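Long-range contacts in Ras-3 from Cryphonectria parasitica (Cryphonectria parasitica, PDB 4KU4), which belongs to the Ras family of small guanine-nucleotide-binding proteins, has a P-loop fold, and carries guanosine-5'-diphosphate and magnesium in the crystal: residues N86-I91 with P137-L142; G11-K16 with H63-D68. All blocks are in the same frame, centred on the assembly; numbering follows the deposited sequence.

Contact 1: N86-I91 with P137-L142; sequences NELFVI and PSLVVL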
loop_
_atom_site.group_PDB
_atom_site.type_symbol
_atom_site.label_atom_id
_atom_site.label_comp_id
_atom_site.label_asym_id
_atom_site.label_seq_id
_atom_site.Cartn_x
_atom_site.Cartn_y
_atom_site.Cartn_z
ATOM N N ASN A 86 8.653 2.541 -8.865
ATOM C CA ASN A 86 7.810 1.419 -8.451
ATOM C C ASN A 86 6.634 1.179 -9.408
ATOM O O ASN A 86 6.181 2.096 -10.095
ATOM C CB ASN A 86 7.322 1.604 -7.011
ATOM C CG ASN A 86 8.420 1.395 -5.997
ATOM O OD1 ASN A 86 8.703 0.261 -5.584
ATOM N ND2 ASN A 86 9.040 2.481 -5.576
ATOM N N GLU A 87 6.145 -0.059 -9.447
ATOM C CA GLU A 87 5.078 -0.461 -10.365
ATOM C C GLU A 87 3.700 -0.425 -9.695
ATOM O O GLU A 87 2.701 -0.071 -10.320
ATOM C CB GLU A 87 5.355 -1.877 -10.923
ATOM C CG GLU A 87 4.091 -2.707 -11.235
ATOM C CD GLU A 87 4.343 -4.171 -11.689
ATOM O OE1 GLU A 87 4.922 -4.993 -10.917
ATOM O OE2 GLU A 87 3.913 -4.514 -12.819
ATOM N N LEU A 88 3.659 -0.795 -8.418
ATOM C CA LEU A 88 2.406 -0.956 -7.706
ATOM C C LEU A 88 2.474 -0.141 -6.431
ATOM O O LEU A 88 3.559 0.116 -5.916
ATOM C CB LEU A 88 2.181 -2.424 -7.360
ATOM C CG LEU A 88 2.387 -3.423 -8.497
ATOM C CD1 LEU A 88 2.462 -4.860 -7.976
ATOM C CD2 LEU A 88 1.292 -3.283 -9.562
ATOM N N PHE A 89 1.311 0.237 -5.909
ATOM C CA PHE A 89 1.235 1.171 -4.803
ATOM C C PHE A 89 0.233 0.820 -3.721
ATOM O O PHE A 89 -0.906 0.442 -3.993
ATOM C CB PHE A 89 0.944 2.578 -5.338
ATOM C CG PHE A 89 2.015 3.100 -6.244
ATOM C CD1 PHE A 89 3.084 3.817 -5.729
ATOM C CD2 PHE A 89 1.979 2.836 -7.603
ATOM C CE1 PHE A 89 4.091 4.287 -6.550
ATOM C CE2 PHE A 89 2.983 3.307 -8.437
ATOM C CZ PHE A 89 4.048 4.028 -7.901
ATOM N N VAL A 90 0.683 0.963 -2.484
ATOM C CA VAL A 90 -0.164 0.799 -1.329
ATOM C C VAL A 90 -0.217 2.150 -0.635
ATOM O O VAL A 90 0.785 2.610 -0.081
ATOM C CB VAL A 90 0.410 -0.257 -0.389
ATOM C CG1 VAL A 90 -0.478 -0.414 0.846
ATOM C CG2 VAL A 90 0.573 -1.600 -1.131
ATOM N N ILE A 91 -1.379 2.801 -0.697
ATOM C CA ILE A 91 -1.558 4.110 -0.092
ATOM C C ILE A 91 -2.340 3.951 1.201
ATOM O O ILE A 91 -3.507 3.573 1.187
ATOM C CB ILE A 91 -2.237 5.056 -1.084
ATOM C CG1 ILE A 91 -1.447 5.030 -2.394
ATOM C CG2 ILE A 91 -2.365 6.470 -0.494
ATOM C CD1 ILE A 91 -1.933 6.065 -3.408
ATOM N N PRO A 137 -5.514 2.674 -12.418
ATOM C CA PRO A 137 -5.834 2.838 -10.995
ATOM C C PRO A 137 -5.917 1.525 -10.230
ATOM O O PRO A 137 -5.780 1.554 -9.012
ATOM C CB PRO A 137 -7.215 3.507 -11.015
ATOM C CG PRO A 137 -7.303 4.169 -12.321
ATOM C CD PRO A 137 -6.537 3.289 -13.281
ATOM N N SER A 138 -6.137 0.403 -10.914
ATOM C CA SER A 138 -6.201 -0.880 -10.221
ATOM C C SER A 138 -4.837 -1.323 -9.672
ATOM O O SER A 138 -4.762 -2.263 -8.886
ATOM C CB SER A 138 -6.791 -1.972 -11.130
ATOM O OG SER A 138 -6.027 -2.117 -12.313
ATOM N N LEU A 139 -3.764 -0.638 -10.066
ATOM C CA LEU A 139 -2.427 -0.986 -9.572
ATOM C C LEU A 139 -2.146 -0.296 -8.243
ATOM O O LEU A 139 -1.039 -0.369 -7.694
ATOM C CB LEU A 139 -1.341 -0.638 -10.608
ATOM C CG LEU A 139 -1.491 -1.361 -11.953
ATOM C CD1 LEU A 139 -0.304 -1.133 -12.855
ATOM C CD2 LEU A 139 -1.686 -2.852 -11.721
ATOM N N VAL A 140 -3.164 0.384 -7.734
ATOM C CA VAL A 140 -3.097 1.042 -6.445
ATOM C C VAL A 140 -4.101 0.406 -5.501
ATOM O O VAL A 140 -5.199 0.035 -5.912
ATOM C CB VAL A 140 -3.446 2.545 -6.565
ATOM C CG1 VAL A 140 -3.407 3.203 -5.213
ATOM C CG2 VAL A 140 -2.491 3.227 -7.531
ATOM N N VAL A 141 -3.729 0.276 -4.239
ATOM C CA VAL A 141 -4.710 -0.115 -3.230
ATOM C C VAL A 141 -4.712 0.907 -2.105
ATOM O O VAL A 141 -3.656 1.291 -1.595
ATOM C CB VAL A 141 -4.509 -1.571 -2.690
ATOM C CG1 VAL A 141 -3.124 -1.770 -2.097
ATOM C CG2 VAL A 141 -5.610 -1.929 -1.664
ATOM N N LEU A 142 -5.902 1.386 -1.752
ATOM C CA LEU A 142 -6.050 2.243 -0.587
ATOM C C LEU A 142 -6.271 1.361 0.619
ATOM O O LEU A 142 -7.167 0.518 0.612
ATOM C CB LEU A 142 -7.252 3.162 -0.737
ATOM C CG LEU A 142 -7.236 4.313 -1.733
ATOM C CD1 LEU A 142 -8.665 4.793 -1.831
ATOM C CD2 LEU A 142 -6.305 5.449 -1.283
#

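Contact 2: G11-K16 with H63-D68; sequences GKITDK and HLEILD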
loop_
_atom_site.group_PDB
_atom_site.type_symbol
_atom_site.label_atom_id
_atom_site.label_comp_id
_atom_site.label_asym_id
_atom_site.label_seq_id
_atom_site.Cartn_x
_atom_site.Cartn_y
_atom_site.Cartn_z
ATOM N N GLY A 11 13.611 -16.716 -8.270
ATOM C CA GLY A 11 13.973 -16.130 -6.994
ATOM C C GLY A 11 14.167 -14.629 -7.028
ATOM O O GLY A 11 14.184 -13.979 -5.987
ATOM N N LYS A 12 14.337 -14.069 -8.218
ATOM C CA LYS A 12 14.519 -12.621 -8.363
ATOM C C LYS A 12 13.262 -11.839 -7.989
ATOM O O LYS A 12 12.165 -12.394 -7.921
ATOM C CB LYS A 12 14.951 -12.265 -9.800
ATOM C CG LYS A 12 16.308 -12.859 -10.201
ATOM C CD LYS A 12 17.372 -12.517 -9.175
ATOM C CE LYS A 12 18.769 -12.987 -9.600
ATOM N NZ LYS A 12 18.866 -14.468 -9.721
ATOM N N ILE A 13 13.441 -10.555 -7.718
ATOM C CA ILE A 13 12.329 -9.663 -7.434
ATOM C C ILE A 13 11.366 -9.670 -8.603
ATOM O O ILE A 13 11.776 -9.516 -9.749
ATOM C CB ILE A 13 12.845 -8.241 -7.174
ATOM C CG1 ILE A 13 13.703 -8.238 -5.915
ATOM C CG2 ILE A 13 11.694 -7.261 -7.026
ATOM C CD1 ILE A 13 13.001 -8.823 -4.719
ATOM N N THR A 14 10.083 -9.876 -8.319
ATOM C CA THR A 14 9.090 -9.909 -9.372
ATOM C C THR A 14 8.215 -8.651 -9.405
ATOM O O THR A 14 7.675 -8.297 -10.450
ATOM C CB THR A 14 8.185 -11.133 -9.222
ATOM O OG1 THR A 14 7.511 -11.061 -7.964
ATOM C CG2 THR A 14 9.020 -12.399 -9.257
ATOM N N ASP A 15 8.082 -7.984 -8.265
ATOM C CA ASP A 15 7.189 -6.822 -8.160
ATOM C C ASP A 15 7.720 -5.741 -7.229
ATOM O O ASP A 15 8.124 -6.027 -6.101
ATOM C CB ASP A 15 5.813 -7.266 -7.680
ATOM C CG ASP A 15 5.137 -8.196 -8.653
ATOM O OD1 ASP A 15 4.566 -7.693 -9.651
ATOM O OD2 ASP A 15 5.162 -9.425 -8.411
ATOM N N LYS A 16 7.683 -4.496 -7.692
ATOM C CA LYS A 16 8.162 -3.371 -6.897
ATOM C C LYS A 16 6.981 -2.552 -6.419
ATOM O O LYS A 16 6.281 -1.939 -7.217
ATOM C CB LYS A 16 9.113 -2.497 -7.726
ATOM C CG LYS A 16 10.468 -3.124 -8.004
ATOM C CD LYS A 16 11.080 -2.534 -9.259
ATOM C CE LYS A 16 12.521 -2.978 -9.465
ATOM N NZ LYS A 16 12.985 -2.737 -10.876
ATOM N N HIS A 63 8.133 -12.492 -5.577
ATOM C CA HIS A 63 9.096 -11.902 -4.651
ATOM C C HIS A 63 8.869 -10.397 -4.669
ATOM O O HIS A 63 9.252 -9.714 -5.605
ATOM C CB HIS A 63 10.529 -12.262 -5.066
ATOM C CG HIS A 63 11.561 -11.990 -4.004
ATOM N ND1 HIS A 63 12.866 -12.412 -4.115
ATOM C CD2 HIS A 63 11.472 -11.341 -2.818
ATOM C CE1 HIS A 63 13.540 -12.041 -3.037
ATOM N NE2 HIS A 63 12.718 -11.393 -2.237
ATOM N N LEU A 64 8.211 -9.903 -3.633
ATOM C CA LEU A 64 7.829 -8.505 -3.557
ATOM C C LEU A 64 8.961 -7.718 -2.909
ATOM O O LEU A 64 9.533 -8.146 -1.911
ATOM C CB LEU A 64 6.554 -8.357 -2.734
ATOM C CG LEU A 64 5.416 -9.344 -3.028
ATOM C CD1 LEU A 64 4.176 -9.076 -2.157
ATOM C CD2 LEU A 64 5.057 -9.293 -4.508
ATOM N N GLU A 65 9.299 -6.576 -3.500
ATOM C CA GLU A 65 10.234 -5.646 -2.886
ATOM C C GLU A 65 9.415 -4.412 -2.532
ATOM O O GLU A 65 8.837 -3.767 -3.406
ATOM C CB GLU A 65 11.373 -5.299 -3.852
ATOM C CG GLU A 65 12.468 -4.417 -3.256
ATOM C CD GLU A 65 13.746 -4.503 -4.061
ATOM O OE1 GLU A 65 14.757 -5.003 -3.520
ATOM O OE2 GLU A 65 13.734 -4.096 -5.242
ATOM N N ILE A 66 9.352 -4.096 -1.244
ATOM C CA ILE A 66 8.474 -3.020 -0.791
ATOM C C ILE A 66 9.297 -1.852 -0.277
ATOM O O ILE A 66 10.054 -1.984 0.682
ATOM C CB ILE A 66 7.512 -3.521 0.313
ATOM C CG1 ILE A 66 6.637 -4.649 -0.230
ATOM C CG2 ILE A 66 6.619 -2.399 0.809
ATOM C CD1 ILE A 66 6.635 -5.855 0.639
ATOM N N LEU A 67 9.143 -0.711 -0.942
ATOM C CA LEU A 67 9.758 0.532 -0.509
ATOM C C LEU A 67 8.945 1.219 0.591
ATOM O O LEU A 67 7.859 1.734 0.351
ATOM C CB LEU A 67 9.940 1.470 -1.707
ATOM C CG LEU A 67 10.736 2.735 -1.395
ATOM C CD1 LEU A 67 12.189 2.415 -1.120
ATOM C CD2 LEU A 67 10.608 3.736 -2.534
ATOM N N ASP A 68 9.471 1.206 1.809
ATOM C CA ASP A 68 8.868 1.948 2.903
ATOM C C ASP A 68 9.361 3.372 2.708
ATOM O O ASP A 68 10.464 3.580 2.188
ATOM C CB ASP A 68 9.336 1.369 4.251
ATOM C CG ASP A 68 8.564 1.925 5.440
ATOM O OD1 ASP A 68 7.546 2.609 5.237
ATOM O OD2 ASP A 68 8.971 1.666 6.592
#

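Contact 1: N86-I91 with P137-L142
F89 pairs with V140, V90 with V141 and I91 with L142 as parallel bridge partners, and the short strands 88-91 and 140-142 run only 10° apart. Three backbone bonds fix this register: F89 N to L139 O at 3.0 Å, V141 N to F89 O at 2.8 Å and I91 N to V141 O at 2.9 Å. F89 thus binds the residues flanking V140, the alternation expected of parallel strands. Neighbouring in the sheet and linked through helix 98-118, the two strands form a beta-alpha-beta crossover of the Ras-type fold.

Packing is tight from L88 and L139, whose CD2 methyls meet at 3.7 Å, through the paired strands. On the face of F89, I91, V140 and L142, I91 holds CG1 anti to its carbonyl carbon (chi1 -52°), which turns that branch back across V140 and sets CD1 of I91 3.7 Å from CG1 of V140. Helix 98-118 covers F89 and I91 on this face, through V111 and A104, while F135 and C169 lie against V140. On the face of V90 and V141 the two valines stand side by side, CG2 of V90 3.8 Å from CG1 of V141. V141 places CG1 between its backbone N and carbonyl carbon (chi1 57°), which turns that methyl toward its neighbour, and helix 182-196 closes over V141 with S188 and V189.

The contact loosens beyond L88, where the partly exposed E87 offers L139 little more than its carbonyl oxygen, 4.1 Å from CD1 of L139.

The three backbone bonds set the register, and V90 bonds on the other side to A18 and L20 of strand 15-20; alignment therefore comes from the backbone, while the side chains, meeting carbon to carbon, join the sheet to the helices on its two sides.

Contact 2: G11-K16 with H63-D68
D15 with L64 and K16 with E65 form parallel bridges, their CA atoms 4.9 and 5.1 Å apart respectively, and E65 N bonds to D15 O. The contact thus joins the start of strand 15-20 to strand 60-67, its neighbour in the mixed sheet of the Ras fold. Earlier the register slips: I13 lies nearest H63, so T14 is an additional residue before D15 meets L64. There H63 O takes T14 N at 2.8 Å, on a lone pair in the carbonyl plane, and a weak second bond from D15 N.

The side chain of T14 answers in the reverse direction. Its chi1 of 61° sets OG1 between the backbone N and the carbonyl carbon, where it accepts the bond from H63 N at 2.9 Å; OG1 in turn donates a hydrogen bond to D15 OD2, reaching it from above the carboxylate plane.

H63 is held in two ways. Its ND1 donates within the ring plane to G11 O at 2.8 Å, which fixes the rotation of the imidazole, while I13 CD1 sits over the ring centroid at 3.4 Å, 5° off the normal, a CH-pi contact. The other branch of I13 rests on E65, CG2 lying 3.7 Å from CB of E65. L64 packs on F187 and V190 of helix 182-196.

D15 OD1 also approaches E87 OE1, a pairing of like charges that may raise the affinity of one carboxylate for a proton; the T14 hydroxyl probably offsets some of the negative charge on D15.

Overall arrangement
From the N terminus, 11-16 leads into strand 15-20, and the chain passes through helix 27-35 and strand 50-57 before strand 60-67 returns to close contact 2. Contact 1 opens only afterwards, at strand 88-94, and closes after helix 98-118, when strand 140-145 settles alongside to complete the crossover. The two loops therefore stand in series, neither nested nor crossing. They nevertheless belong to one mixed sheet, in which 60-67, 15-20, 88-94 and 140-145 are consecutive. The seam between the contacts is the pairing of 15-20 with 88-94, begun just before strand 88-94 by a probable hydrogen bond from E87 N to K16 O at 2.9 Å.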